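Local coordinates for protein leucyl aminopeptidase (Trypanosoma brucei brucei, PDB 5NTD) that probably removes N-terminal amino acids such as leucine from peptides as an M17 metallo-aminopeptidase, here holding two manganese ions and the inhibitor bestatin, at residues Ile228-Phe238 with Phe320-Arg328; Ser18-Phe28 with Glu200-Arg211. One frame throughout, in Å; residues are numbered along the deposited sequence. Where two conformers were deposited one is given.

Contact 1. Residues Ile228-Phe238 with Phe320-Arg328; sequences IAQGYAKALGF and FCGFLTAVR
Phe320 and Phe323 both carry CG anti to the backbone N (chi1 179° and 180°), which sends their rings off helix 314-328 to meet Tyr232 and Phe238. The two helical segments, both in the M17 catalytic domain, run almost parallel, their axes 11.7 Å apart, and aromatic rings bridge the gap. Past Leu236 the chain leaves helical geometry at Gly237, whose phi is positive, and the Phe238 ring folds back between two partners: CA of Ala233 over one face and CE2 of Phe323 over the centre of the other; the edge of Phe323 points at the face of Phe238, edge-to-face, with planes at 86° and centroids 4.9 Å apart. Phe320 turns its edge toward the face of Tyr232 in an offset version of the same pairing, while its CE1 lies 3.9 Å from CB of Ala229. Leu324 splits its branches between the rings: CD2 reaches CE2 of Phe238 at 3.8 Å, and CD1 stands over the Tyr232 ring in a CH-pi contact. Leu236 adds aliphatic packing against Val327 and the stem of Arg328. The Tyr232 hydroxyl bonds to Cys19 O; a water that donates to Tyr232 OH at 2.6 Å accepts from Arg328 NH1 at 3.0 Å.

Contact 2. Residues Ser18-Phe28 with Glu200-Arg211; sequences SCVEYKTNVCF and EAVATSTQLCQR
The Tyr22 ring meets the amide of Gln207 at its edge, with OE1 near the ring plane and the two planes 75° apart; the Phe28 ring has CB of Ala203 at its edge, and the Arg211 guanidinium has SG of Cys19 and OG of Ser18 at its own, near the plane. A buried glutamine amide ties a connecting loop to a helix. Gln207 OE1 accepts from Tyr22 OH at 2.5 Å and from Thr24 OG1 at 2.8 Å, the donors lying on opposite faces of the carbonyl plane. Gln207 NE2 gives a bond to Asn25 OD1 at 2.7 Å, in the carbonyl plane of Asn25, whose amide is nearly coplanar with that of Gln207. Two bonds received at OE1 and two given by NE2, the second to Ala158 O, probably leave the amide little freedom to flip. Thr24 OG1, set anti to its own N (chi1 -178°), also accepts from Val26 N at 3.0 Å, an ST turn leading into the strand. At the other end Arg211 NH2 donates to Ser18 OG at 2.8 Å, with OG somewhat out of the guanidinium plane, and that hydroxyl is also bonded to Phe15 O. Strand 26-30 lies along the edge of the N-terminal sheet beside strand 183-188, and helix 150-158 packs on Ala203 and Phe28; Leu208, which also meets Cys19, touches helix 314-328 of the catalytic domain.

In the fold
Both contacts are largely buried, yet they illustrate how chemistry follows position. Contact 1 joins two helices within the catalytic domain and relies on aromatic and aliphatic surfaces, with polar groups and water gathered at one side; helix 314-328 also packs on strands 268-274 and 334-344. Contact 2, at the junction with the N-terminal sheet, depends instead on directional bonds to a loop and a helix end. Their centres are 13 Å apart, and helices 196-214 and 222-236 follow one another in the chain. Besides the tyrosine hydroxyl of contact 1, which reaches a backbone oxygen of contact 2, Thr325 OG1 and Ser205 OG, 2.6 Å apart, probably link the two by a hydrogen bond.

Contact 1. Residues Ile228-Phe238 with Phe320-Arg328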
loop_
_atom_site.group_PDB
_atom_site.type_symbol
_atom_site.label_atom_id
_atom_site.label_comp_id
_atom_site.label_asym_id
_atom_site.label_seq_id
_atom_site.Cartn_x
_atom_site.Cartn_y
_atom_site.Cartn_z
ATOM N N ILE G 228 38.265 0.236 16.566
ATOM C CA ILE G 228 38.904 -0.828 15.775
ATOM C C ILE G 228 39.959 -0.238 14.840
ATOM O O ILE G 228 41.071 -0.753 14.737
ATOM C CB ILE G 228 37.876 -1.648 14.993
ATOM C CG1 ILE G 228 37.091 -2.523 15.978
ATOM C CG2 ILE G 228 38.550 -2.525 13.932
ATOM C CD1 ILE G 228 35.761 -3.005 15.439
ATOM N N ALA G 229 39.595 0.841 14.165
ATOM C CA ALA G 229 40.531 1.542 13.287
ATOM C C ALA G 229 41.766 2.045 14.074
ATOM O O ALA G 229 42.904 1.895 13.640
ATOM C CB ALA G 229 39.858 2.701 12.594
ATOM N N GLN G 230 41.514 2.627 15.231
ATOM C CA GLN G 230 42.595 3.099 16.124
ATOM C C GLN G 230 43.514 1.950 16.576
ATOM O O GLN G 230 44.728 2.085 16.567
ATOM C CB GLN G 230 42.017 3.805 17.341
ATOM C CG GLN G 230 41.484 5.171 16.972
ATOM C CD GLN G 230 40.565 5.776 18.010
ATOM O OE1 GLN G 230 39.809 5.080 18.681
ATOM N NE2 GLN G 230 40.625 7.084 18.147
ATOM N N GLY G 231 42.923 0.825 16.914
ATOM C CA GLY G 231 43.672 -0.376 17.279
ATOM C C GLY G 231 44.629 -0.821 16.180
ATOM O O GLY G 231 45.809 -1.128 16.431
ATOM N N TYR G 232 44.121 -0.871 14.957
ATOM C CA TYR G 232 44.961 -1.238 13.803
ATOM C C TYR G 232 46.037 -0.173 13.561
ATOM O O TYR G 232 47.170 -0.490 13.218
ATOM C CB TYR G 232 44.128 -1.483 12.565
ATOM C CG TYR G 232 43.599 -2.892 12.526
ATOM C CD1 TYR G 232 44.427 -3.953 12.176
ATOM C CD2 TYR G 232 42.254 -3.167 12.803
ATOM C CE1 TYR G 232 43.933 -5.267 12.134
ATOM C CE2 TYR G 232 41.764 -4.473 12.770
ATOM C CZ TYR G 232 42.603 -5.525 12.447
ATOM O OH TYR G 232 42.141 -6.812 12.377
ATOM N N ALA G 233 45.685 1.075 13.777
ATOM C CA ALA G 233 46.666 2.169 13.636
ATOM C C ALA G 233 47.837 2.017 14.609
ATOM O O ALA G 233 48.996 2.167 14.201
ATOM C CB ALA G 233 46.014 3.514 13.828
ATOM N N LYS G 234 47.559 1.720 15.866
ATOM C CA LYS G 234 48.658 1.484 16.864
ATOM C C LYS G 234 49.505 0.298 16.386
ATOM O O LYS G 234 50.725 0.360 16.366
ATOM C CB LYS G 234 48.206 1.291 18.354
ATOM N N ALA G 235 48.849 -0.785 16.027
ATOM C CA ALA G 235 49.553 -2.043 15.709
ATOM C C ALA G 235 50.408 -1.959 14.484
ATOM O O ALA G 235 51.522 -2.472 14.464
ATOM C CB ALA G 235 48.569 -3.196 15.556
ATOM N N LEU G 236 49.891 -1.361 13.438
ATOM C CA LEU G 236 50.585 -1.336 12.128
ATOM C C LEU G 236 51.337 -0.042 11.855
ATOM O O LEU G 236 52.032 0.077 10.874
ATOM C CB LEU G 236 49.589 -1.600 10.995
ATOM C CG LEU G 236 48.976 -3.004 11.022
ATOM C CD1 LEU G 236 47.839 -3.101 10.021
ATOM C CD2 LEU G 236 50.031 -4.069 10.702
ATOM N N GLY G 237 51.155 0.942 12.719
ATOM C CA GLY G 237 51.885 2.206 12.621
ATOM C C GLY G 237 51.468 3.154 11.534
ATOM O O GLY G 237 52.304 3.888 10.988
ATOM N N PHE G 238 50.177 3.200 11.218
ATOM C CA PHE G 238 49.679 4.250 10.297
ATOM C C PHE G 238 48.960 5.330 11.074
ATOM O O PHE G 238 48.641 5.177 12.241
ATOM C CB PHE G 238 48.841 3.681 9.143
ATOM C CG PHE G 238 47.617 2.902 9.582
ATOM C CD1 PHE G 238 46.461 3.574 10.010
ATOM C CD2 PHE G 238 47.620 1.506 9.577
ATOM C CE1 PHE G 238 45.345 2.866 10.435
ATOM C CE2 PHE G 238 46.504 0.803 10.006
ATOM C CZ PHE G 238 45.371 1.480 10.415
ATOM N N PHE G 320 38.277 0.183 4.386
ATOM C CA PHE G 320 39.094 -0.028 5.583
ATOM C C PHE G 320 40.003 -1.229 5.405
ATOM O O PHE G 320 41.192 -1.177 5.651
ATOM C CB PHE G 320 38.233 -0.221 6.822
ATOM C CG PHE G 320 39.019 -0.472 8.071
ATOM C CD1 PHE G 320 39.968 0.441 8.501
ATOM C CD2 PHE G 320 38.807 -1.621 8.840
ATOM C CE1 PHE G 320 40.686 0.224 9.677
ATOM C CE2 PHE G 320 39.523 -1.846 10.007
ATOM C CZ PHE G 320 40.474 -0.919 10.422
ATOM N N CYS G 321 39.421 -2.346 4.991
ATOM C CA CYS G 321 40.171 -3.601 4.901
ATOM C C CYS G 321 41.127 -3.601 3.702
ATOM O O CYS G 321 42.198 -4.195 3.757
ATOM C CB CYS G 321 39.249 -4.787 4.900
ATOM S SG CYS G 321 38.361 -4.992 6.479
ATOM N N GLY G 322 40.732 -2.968 2.626
ATOM C CA GLY G 322 41.613 -2.803 1.451
ATOM C C GLY G 322 42.843 -1.988 1.836
ATOM O O GLY G 322 43.966 -2.274 1.446
ATOM N N PHE G 323 42.588 -0.951 2.624
ATOM C CA PHE G 323 43.643 -0.139 3.238
ATOM C C PHE G 323 44.568 -1.021 4.087
ATOM O O PHE G 323 45.785 -0.922 3.991
ATOM C CB PHE G 323 43.054 0.957 4.073
ATOM C CG PHE G 323 44.068 1.832 4.742
ATOM C CD1 PHE G 323 44.518 2.984 4.133
ATOM C CD2 PHE G 323 44.487 1.563 6.029
ATOM C CE1 PHE G 323 45.391 3.848 4.785
ATOM C CE2 PHE G 323 45.365 2.411 6.691
ATOM C CZ PHE G 323 45.815 3.556 6.069
ATOM N N LEU G 324 43.992 -1.842 4.953
ATOM C CA LEU G 324 44.803 -2.722 5.840
ATOM C C LEU G 324 45.686 -3.643 5.020
ATOM O O LEU G 324 46.865 -3.826 5.331
ATOM C CB LEU G 324 43.963 -3.571 6.772
ATOM C CG LEU G 324 43.238 -2.812 7.887
ATOM C CD1 LEU G 324 42.495 -3.818 8.758
ATOM C CD2 LEU G 324 44.191 -1.965 8.724
ATOM N N THR G 325 45.134 -4.200 3.949
ATOM C CA THR G 325 45.914 -5.087 3.106
ATOM C C THR G 325 47.092 -4.346 2.493
ATOM O O THR G 325 48.210 -4.857 2.453
ATOM C CB THR G 325 45.070 -5.688 2.001
ATOM O OG1 THR G 325 44.082 -6.508 2.624
ATOM C CG2 THR G 325 45.934 -6.571 1.080
ATOM N N ALA G 326 46.835 -3.149 1.997
ATOM C CA ALA G 326 47.884 -2.328 1.397
ATOM C C ALA G 326 49.011 -2.062 2.416
ATOM O O ALA G 326 50.194 -2.061 2.038
ATOM C CB ALA G 326 47.340 -1.015 0.887
ATOM N N VAL G 327 48.634 -1.811 3.677
ATOM C CA VAL G 327 49.635 -1.540 4.730
ATOM C C VAL G 327 50.411 -2.815 5.048
ATOM O O VAL G 327 51.644 -2.841 5.084
ATOM C CB VAL G 327 49.017 -1.010 6.013
ATOM C CG1 VAL G 327 50.065 -0.925 7.121
ATOM C CG2 VAL G 327 48.417 0.364 5.758
ATOM N N ARG G 328 49.677 -3.884 5.240
ATOM C CA ARG G 328 50.301 -5.166 5.588
ATOM C C ARG G 328 51.234 -5.702 4.487
ATOM O O ARG G 328 52.295 -6.233 4.803
ATOM C CB ARG G 328 49.271 -6.227 5.940
ATOM C CG ARG G 328 48.761 -6.066 7.341
ATOM C CD ARG G 328 47.571 -6.958 7.602
ATOM N NE ARG G 328 47.372 -7.163 9.037
ATOM C CZ ARG G 328 46.250 -7.635 9.601
ATOM N NH1 ARG G 328 45.190 -7.986 8.848
ATOM N NH2 ARG G 328 46.192 -7.761 10.919
HETATM O O HOH W 1 44.840 -8.784 13.335
HETATM O O HOH W 2 43.116 -8.747 10.908
#

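Contact 2. Residues Ser18-Phe28 with Glu200-Arg211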
loop_
_atom_site.group_PDB
_atom_site.type_symbol
_atom_site.label_atom_id
_atom_site.label_comp_id
_atom_site.label_asym_id
_atom_site.label_seq_id
_atom_site.Cartn_x
_atom_site.Cartn_y
_atom_site.Cartn_z
ATOM N N SER G 18 38.317 -8.501 19.499
ATOM C CA SER G 18 38.152 -9.648 18.566
ATOM C C SER G 18 38.425 -9.213 17.114
ATOM O O SER G 18 38.900 -9.983 16.301
ATOM C CB SER G 18 36.737 -10.247 18.652
ATOM O OG SER G 18 35.781 -9.427 17.948
ATOM N N CYS G 19 38.062 -7.979 16.792
ATOM C CA CYS G 19 38.246 -7.469 15.428
ATOM C C CYS G 19 39.694 -7.020 15.207
ATOM O O CYS G 19 40.304 -7.315 14.158
ATOM C CB CYS G 19 37.273 -6.324 15.104
ATOM S SG CYS G 19 35.542 -6.872 15.095
ATOM N N VAL G 20 40.229 -6.293 16.177
ATOM C CA VAL G 20 41.650 -5.793 16.072
ATOM C C VAL G 20 42.656 -6.948 15.961
ATOM O O VAL G 20 43.626 -6.874 15.232
ATOM C CB VAL G 20 42.005 -4.906 17.253
ATOM C CG1 VAL G 20 43.484 -4.561 17.262
ATOM C CG2 VAL G 20 41.174 -3.627 17.202
ATOM N N GLU G 21 42.360 -8.032 16.655
ATOM C CA GLU G 21 43.253 -9.209 16.715
ATOM C C GLU G 21 42.849 -10.326 15.759
ATOM O O GLU G 21 43.417 -11.429 15.810
ATOM C CB GLU G 21 43.329 -9.758 18.138
ATOM C CG GLU G 21 43.878 -8.720 19.109
ATOM C CD GLU G 21 43.953 -9.219 20.533
ATOM O OE1 GLU G 21 43.641 -10.403 20.776
ATOM O OE2 GLU G 21 44.292 -8.404 21.402
ATOM N N TYR G 22 41.881 -10.055 14.890
ATOM C CA TYR G 22 41.360 -11.096 14.007
ATOM C C TYR G 22 42.488 -11.698 13.161
ATOM O O TYR G 22 43.263 -10.989 12.546
ATOM C CB TYR G 22 40.223 -10.597 13.099
ATOM C CG TYR G 22 39.722 -11.736 12.261
ATOM C CD1 TYR G 22 38.919 -12.712 12.801
ATOM C CD2 TYR G 22 40.140 -11.882 10.960
ATOM C CE1 TYR G 22 38.519 -13.818 12.047
ATOM C CE2 TYR G 22 39.772 -12.988 10.211
ATOM C CZ TYR G 22 38.962 -13.958 10.766
ATOM O OH TYR G 22 38.574 -15.017 10.010
ATOM N N LYS G 23 42.565 -13.015 13.185
ATOM C CA LYS G 23 43.495 -13.780 12.338
ATOM C C LYS G 23 42.669 -14.791 11.521
ATOM O O LYS G 23 41.692 -15.363 12.002
ATOM C CB LYS G 23 44.667 -14.478 13.099
ATOM N N THR G 24 43.072 -14.999 10.284
ATOM C CA THR G 24 42.332 -15.878 9.388
ATOM C C THR G 24 42.496 -17.355 9.729
ATOM O O THR G 24 43.436 -17.753 10.340
ATOM C CB THR G 24 42.732 -15.711 7.924
ATOM O OG1 THR G 24 41.919 -16.573 7.090
ATOM C CG2 THR G 24 44.208 -16.056 7.713
ATOM N N ASN G 25 41.528 -18.133 9.319
ATOM C CA ASN G 25 41.544 -19.588 9.485
ATOM C C ASN G 25 42.115 -20.292 8.249
ATOM O O ASN G 25 42.140 -21.517 8.181
ATOM C CB ASN G 25 40.099 -20.112 9.667
ATOM C CG ASN G 25 39.250 -19.831 8.427
ATOM O OD1 ASN G 25 39.274 -18.720 7.934
ATOM N ND2 ASN G 25 38.555 -20.819 7.912
ATOM N N VAL G 26 42.499 -19.522 7.245
ATOM C CA VAL G 26 42.950 -20.096 5.963
ATOM C C VAL G 26 44.460 -19.999 5.830
ATOM O O VAL G 26 45.063 -18.966 6.109
ATOM C CB VAL G 26 42.293 -19.385 4.753
ATOM C CG1 VAL G 26 42.590 -20.109 3.439
ATOM C CG2 VAL G 26 40.784 -19.297 4.936
ATOM N N CYS G 27 45.055 -21.077 5.363
ATOM C CA CYS G 27 46.465 -21.054 4.933
ATOM C C CYS G 27 46.582 -21.666 3.539
ATOM O O CYS G 27 45.652 -22.239 3.008
ATOM C CB CYS G 27 47.387 -21.776 5.909
ATOM S SG CYS G 27 46.922 -23.495 6.166
ATOM N N PHE G 28 47.731 -21.440 2.920
ATOM C CA PHE G 28 47.933 -21.767 1.511
ATOM C C PHE G 28 49.246 -22.507 1.326
ATOM O O PHE G 28 50.275 -22.147 1.883
ATOM C CB PHE G 28 47.929 -20.504 0.643
ATOM C CG PHE G 28 46.689 -19.684 0.815
ATOM C CD1 PHE G 28 46.606 -18.731 1.826
ATOM C CD2 PHE G 28 45.568 -19.922 0.015
ATOM C CE1 PHE G 28 45.445 -17.988 2.020
ATOM C CE2 PHE G 28 44.425 -19.173 0.191
ATOM C CZ PHE G 28 44.356 -18.201 1.206
ATOM N N GLU G 200 47.389 -14.990 2.683
ATOM C CA GLU G 200 46.785 -14.935 4.040
ATOM C C GLU G 200 46.307 -13.538 4.418
ATOM O O GLU G 200 45.225 -13.375 4.973
ATOM C CB GLU G 200 47.735 -15.396 5.129
ATOM C CG GLU G 200 47.800 -16.898 5.254
ATOM C CD GLU G 200 48.655 -17.342 6.416
ATOM O OE1 GLU G 200 48.720 -16.626 7.452
ATOM O OE2 GLU G 200 49.244 -18.431 6.303
ATOM N N ALA G 201 47.104 -12.552 4.093
ATOM C CA ALA G 201 46.738 -11.146 4.377
ATOM C C ALA G 201 45.441 -10.742 3.644
ATOM O O ALA G 201 44.552 -10.099 4.216
ATOM C CB ALA G 201 47.843 -10.201 4.007
ATOM N N VAL G 202 45.332 -11.177 2.404
ATOM C CA VAL G 202 44.101 -10.946 1.585
ATOM C C VAL G 202 42.881 -11.635 2.203
ATOM O O VAL G 202 41.836 -11.041 2.382
ATOM C CB VAL G 202 44.280 -11.439 0.130
ATOM C CG1 VAL G 202 42.974 -11.404 -0.647
ATOM C CG2 VAL G 202 45.303 -10.568 -0.564
ATOM N N ALA G 203 43.066 -12.906 2.510
ATOM C CA ALA G 203 41.993 -13.701 3.121
ATOM C C ALA G 203 41.574 -13.111 4.451
ATOM O O ALA G 203 40.384 -13.039 4.786
ATOM C CB ALA G 203 42.422 -15.122 3.321
ATOM N N THR G 204 42.558 -12.643 5.195
ATOM C CA THR G 204 42.288 -11.992 6.498
ATOM C C THR G 204 41.396 -10.752 6.313
ATOM O O THR G 204 40.458 -10.532 7.082
ATOM C CB THR G 204 43.606 -11.618 7.208
ATOM O OG1 THR G 204 44.363 -12.819 7.376
ATOM C CG2 THR G 204 43.349 -10.976 8.590
ATOM N N SER G 205 41.725 -9.936 5.317
ATOM C CA SER G 205 40.963 -8.710 5.048
ATOM C C SER G 205 39.532 -9.020 4.561
ATOM O O SER G 205 38.589 -8.352 4.939
ATOM C CB SER G 205 41.675 -7.820 4.060
ATOM O OG SER G 205 42.597 -6.971 4.742
ATOM N N THR G 206 39.388 -10.039 3.721
ATOM C CA THR G 206 38.064 -10.486 3.292
ATOM C C THR G 206 37.191 -10.867 4.512
ATOM O O THR G 206 36.033 -10.486 4.610
ATOM C CB THR G 206 38.156 -11.697 2.382
ATOM O OG1 THR G 206 38.854 -11.324 1.199
ATOM C CG2 THR G 206 36.754 -12.215 1.981
ATOM N N GLN G 207 37.806 -11.596 5.443
ATOM C CA GLN G 207 37.115 -12.115 6.631
ATOM C C GLN G 207 36.876 -11.069 7.705
ATOM O O GLN G 207 35.845 -11.082 8.364
ATOM C CB GLN G 207 37.837 -13.291 7.220
ATOM C CG GLN G 207 37.775 -14.491 6.292
ATOM C CD GLN G 207 38.524 -15.694 6.828
ATOM O OE1 GLN G 207 39.417 -15.558 7.680
ATOM N NE2 GLN G 207 38.193 -16.860 6.315
ATOM N N LEU G 208 37.804 -10.145 7.861
ATOM C CA LEU G 208 37.576 -9.004 8.776
ATOM C C LEU G 208 36.408 -8.159 8.245
ATOM O O LEU G 208 35.559 -7.728 8.995
ATOM C CB LEU G 208 38.820 -8.139 8.922
ATOM C CG LEU G 208 38.653 -6.898 9.776
ATOM C CD1 LEU G 208 38.194 -7.252 11.177
ATOM C CD2 LEU G 208 39.969 -6.133 9.857
ATOM N N CYS G 209 36.428 -7.912 6.949
ATOM C CA CYS G 209 35.374 -7.151 6.269
ATOM C C CYS G 209 34.031 -7.840 6.492
ATOM O O CYS G 209 33.054 -7.229 6.927
ATOM C CB CYS G 209 35.672 -7.033 4.802
ATOM S SG CYS G 209 34.483 -6.017 3.881
ATOM N N GLN G 210 34.040 -9.147 6.292
ATOM C CA GLN G 210 32.861 -9.990 6.566
ATOM C C GLN G 210 32.379 -9.845 8.000
ATOM O O GLN G 210 31.175 -9.700 8.279
ATOM C CB GLN G 210 33.165 -11.438 6.266
ATOM C CG GLN G 210 31.947 -12.319 6.214
ATOM C CD GLN G 210 32.318 -13.796 6.282
ATOM O OE1 GLN G 210 32.145 -14.533 5.323
ATOM N NE2 GLN G 210 32.794 -14.232 7.442
ATOM N N ARG G 211 33.327 -9.837 8.916
ATOM C CA ARG G 211 33.023 -9.767 10.363
ATOM C C ARG G 211 32.330 -8.465 10.688
ATOM O O ARG G 211 31.324 -8.431 11.401
ATOM C CB ARG G 211 34.305 -9.903 11.177
ATOM C CG ARG G 211 34.067 -10.020 12.679
ATOM C CD ARG G 211 35.362 -10.280 13.462
ATOM N NE ARG G 211 35.054 -10.370 14.875
ATOM C CZ ARG G 211 34.462 -11.417 15.453
ATOM N NH1 ARG G 211 34.175 -12.518 14.766
ATOM N NH2 ARG G 211 34.137 -11.347 16.752
HETATM O O HOH W 3 49.501 -19.601 3.977
#